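Local atomic coordinates of molinate hydrolase (Gulosibacter molinativorax, PDB entry 4UB9), a protein that hydrolyses the thiocarbamate herbicide molinate, as a zinc-binding member of the amidohydrolase family. Residues 264-269 with 293-298. Numbering follows the deposited sequence.
Sequences VLDVLV and IERDAD
R295 bends at its second torsion (chi2 -58°) and then runs out nearly straight through chi3, which carries its guanidinium across to helix 262-275, where D266, with CG anti to its own carbonyl carbon (chi1 -68°), holds out OD1. That one oxygen accepts both hydrogen bonds of a salt bridge: NH2 of R295 meets OD1 of D266 on its syn side at 2.7 Å, while NE of R295 adds a weak, bent bond to OD1 at 3.0 Å. The two flat groups are twisted 43° apart, and the result is a forked grip on a single oxygen, without the side-by-side pairing of two oxygens with two nitrogens. Over one guanidinium face, offset toward its rim, lies CD2 of L265, 4.0 Å from NH2 of R295. Farther back, CG2 of V269 rests 4.3 Å from CG of R295, so apolar contacts meet the arm at its end and at its root. E262 supplies NH2 with a second carboxylate. A leucine in place of R295 would probably leave D266 and E262 without their shared cation. The example illustrates how helix 262-275 is joined to the turn after helix 286-294, strand 279-282 lying between them in sequence, as in the beta/alpha succession of an amidohydrolase TIM barrel.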
ATOM      1  N   VAL A 264      -9.293 -12.101  32.637  1.00 33.77           N
ATOM      2  CA  VAL A 264      -8.101 -11.227  32.666  1.00 34.62           C
ATOM      3  C   VAL A 264      -8.527  -9.781  32.926  1.00 34.47           C
ATOM      4  O   VAL A 264      -7.888  -9.024  33.637  1.00 33.07           O
ATOM      5  CB  VAL A 264      -7.301 -11.322  31.351  1.00 35.69           C
ATOM      6  CG1 VAL A 264      -6.305 -10.176  31.226  1.00 34.35           C
ATOM      7  CG2 VAL A 264      -6.580 -12.667  31.271  1.00 33.05           C
ATOM      8  N   LEU A 265      -9.673  -9.433  32.380  1.00 35.76           N
ATOM      9  CA  LEU A 265     -10.258  -8.124  32.655  1.00 38.52           C
ATOM     10  C   LEU A 265     -10.537  -7.955  34.146  1.00 35.40           C
ATOM     11  O   LEU A 265     -10.244  -6.939  34.755  1.00 37.38           O
ATOM     12  CB  LEU A 265     -11.532  -7.945  31.822  1.00 41.31           C
ATOM     13  CG  LEU A 265     -12.194  -6.588  31.898  1.00 43.33           C
ATOM     14  CD1 LEU A 265     -11.242  -5.477  31.525  1.00 42.79           C
ATOM     15  CD2 LEU A 265     -13.390  -6.606  30.952  1.00 47.64           C
ATOM     16  N   ASP A 266     -11.067  -8.996  34.751  1.00 37.38           N
ATOM     17  CA  ASP A 266     -11.270  -8.997  36.216  1.00 39.14           C
ATOM     18  C   ASP A 266      -9.973  -8.763  37.001  1.00 34.33           C
ATOM     19  O   ASP A 266      -9.950  -8.022  37.968  1.00 34.05           O
ATOM     20  CB  ASP A 266     -11.953 -10.280  36.676  1.00 40.51           C
ATOM     21  CG  ASP A 266     -13.433 -10.377  36.181  1.00 51.56           C
ATOM     22  OD1 ASP A 266     -14.023  -9.348  35.713  1.00 46.73           O
ATOM     23  OD2 ASP A 266     -13.985 -11.507  36.251  1.00 53.14           O
ATOM     24  N   VAL A 267      -8.885  -9.344  36.554  1.00 30.21           N
ATOM     25  CA  VAL A 267      -7.600  -9.084  37.208  1.00 31.87           C
ATOM     26  C   VAL A 267      -7.231  -7.617  37.141  1.00 31.85           C
ATOM     27  O   VAL A 267      -6.808  -7.016  38.111  1.00 31.49           O
ATOM     28  CB  VAL A 267      -6.484  -9.898  36.541  1.00 32.92           C
ATOM     29  CG1 VAL A 267      -5.120  -9.426  36.977  1.00 31.12           C
ATOM     30  CG2 VAL A 267      -6.695 -11.386  36.852  1.00 35.30           C
ATOM     31  N   LEU A 268      -7.403  -7.040  35.963  1.00 35.19           N
ATOM     32  CA  LEU A 268      -7.045  -5.636  35.739  1.00 33.42           C
ATOM     33  C   LEU A 268      -7.889  -4.729  36.601  1.00 31.61           C
ATOM     34  O   LEU A 268      -7.392  -3.839  37.268  1.00 33.11           O
ATOM     35  CB  LEU A 268      -7.211  -5.262  34.276  1.00 34.05           C
ATOM     36  CG  LEU A 268      -6.297  -5.982  33.282  1.00 32.33           C
ATOM     37  CD1 LEU A 268      -6.761  -5.677  31.862  1.00 36.33           C
ATOM     38  CD2 LEU A 268      -4.862  -5.547  33.446  1.00 30.25           C
ATOM     39  N   VAL A 269      -9.181  -4.963  36.576  1.00 37.91           N
ATOM     40  CA  VAL A 269     -10.123  -4.166  37.390  1.00 41.40           C
ATOM     41  C   VAL A 269      -9.800  -4.246  38.905  1.00 37.83           C
ATOM     42  O   VAL A 269      -9.711  -3.237  39.575  1.00 39.15           O
ATOM     43  CB  VAL A 269     -11.571  -4.577  37.118  1.00 39.26           C
ATOM     44  CG1 VAL A 269     -12.527  -3.893  38.101  1.00 37.85           C
ATOM     45  CG2 VAL A 269     -11.932  -4.196  35.687  1.00 40.43           C
ATOM     46  N   ILE A 293     -20.090  -1.134  32.105  1.00 29.72           N
ATOM     47  CA  ILE A 293     -21.125  -0.809  33.079  1.00 33.16           C
ATOM     48  C   ILE A 293     -21.142  -1.841  34.211  1.00 35.70           C
ATOM     49  O   ILE A 293     -21.185  -1.507  35.385  1.00 36.28           O
ATOM     50  CB  ILE A 293     -22.498  -0.794  32.389  1.00 32.56           C
ATOM     51  CG1 ILE A 293     -22.639   0.477  31.549  1.00 35.98           C
ATOM     52  CG2 ILE A 293     -23.615  -0.810  33.422  1.00 33.65           C
ATOM     53  CD1 ILE A 293     -23.795   0.438  30.580  1.00 35.54           C
ATOM     54  N   GLU A 294     -21.048  -3.109  33.824  1.00 35.64           N
ATOM     55  CA  GLU A 294     -21.055  -4.191  34.785  1.00 40.47           C
ATOM     56  C   GLU A 294     -19.822  -4.218  35.687  1.00 37.31           C
ATOM     57  O   GLU A 294     -19.828  -4.878  36.689  1.00 38.95           O
ATOM     58  CB  GLU A 294     -21.228  -5.546  34.076  1.00 43.40           C
ATOM     59  CG  GLU A 294     -22.673  -5.802  33.630  1.00 44.67           C
ATOM     60  CD  GLU A 294     -23.696  -5.714  34.775  1.00 44.90           C
ATOM     61  OE1 GLU A 294     -23.431  -6.297  35.843  1.00 57.78           O
ATOM     62  OE2 GLU A 294     -24.763  -5.084  34.607  1.00 44.29           O
ATOM     63  N   ARG A 295     -18.774  -3.492  35.323  1.00 40.11           N
ATOM     64  CA  ARG A 295     -17.604  -3.300  36.193  1.00 34.72           C
ATOM     65  C   ARG A 295     -17.674  -1.995  36.983  1.00 35.55           C
ATOM     66  O   ARG A 295     -16.706  -1.599  37.609  1.00 32.26           O
ATOM     67  CB  ARG A 295     -16.319  -3.292  35.367  1.00 37.28           C
ATOM     68  CG  ARG A 295     -16.048  -4.533  34.525  1.00 34.79           C
ATOM     69  CD  ARG A 295     -16.012  -5.724  35.394  1.00 33.97           C
ATOM     70  NE  ARG A 295     -15.466  -6.933  34.776  1.00 39.49           N
ATOM     71  CZ  ARG A 295     -16.103  -7.671  33.879  1.00 42.01           C
ATOM     72  NH1 ARG A 295     -17.277  -7.273  33.364  1.00 39.82           N
ATOM     73  NH2 ARG A 295     -15.551  -8.815  33.498  1.00 42.76           N
ATOM     74  N   ASP A 296     -18.817  -1.312  36.927  1.00 37.46           N
ATOM     75  CA  ASP A 296     -18.982  -0.035  37.631  1.00 40.90           C
ATOM     76  C   ASP A 296     -17.827   0.938  37.345  1.00 36.08           C
ATOM     77  O   ASP A 296     -17.252   1.537  38.232  1.00 38.56           O
ATOM     78  CB  ASP A 296     -19.123  -0.257  39.148  1.00 45.25           C
ATOM     79  CG  ASP A 296     -20.361  -1.088  39.508  1.00 47.49           C
ATOM     80  OD1 ASP A 296     -21.496  -0.736  39.107  1.00 49.83           O
ATOM     81  OD2 ASP A 296     -20.196  -2.083  40.220  1.00 57.61           O
ATOM     82  N   ALA A 297     -17.517   1.094  36.077  1.00 35.25           N
ATOM     83  CA  ALA A 297     -16.473   2.032  35.649  1.00 32.92           C
ATOM     84  C   ALA A 297     -16.768   3.426  36.169  1.00 31.89           C
ATOM     85  O   ALA A 297     -17.902   3.873  36.160  1.00 32.93           O
ATOM     86  CB  ALA A 297     -16.395   2.065  34.153  1.00 32.74           C
ATOM     87  N   ASP A 298     -15.741   4.094  36.635  1.00 33.04           N
ATOM     88  CA  ASP A 298     -15.864   5.483  37.097  1.00 35.75           C
ATOM     89  C   ASP A 298     -16.163   6.435  35.944  1.00 36.92           C
ATOM     90  O   ASP A 298     -16.857   7.420  36.105  1.00 37.23           O
ATOM     91  CB  ASP A 298     -14.576   5.925  37.800  1.00 35.40           C
ATOM     92  CG  ASP A 298     -14.361   5.181  39.108  1.00 39.86           C
ATOM     93  OD1 ASP A 298     -14.970   5.601  40.087  1.00 45.09           O
ATOM     94  OD2 ASP A 298     -13.659   4.155  39.141  1.00 40.81           O
TER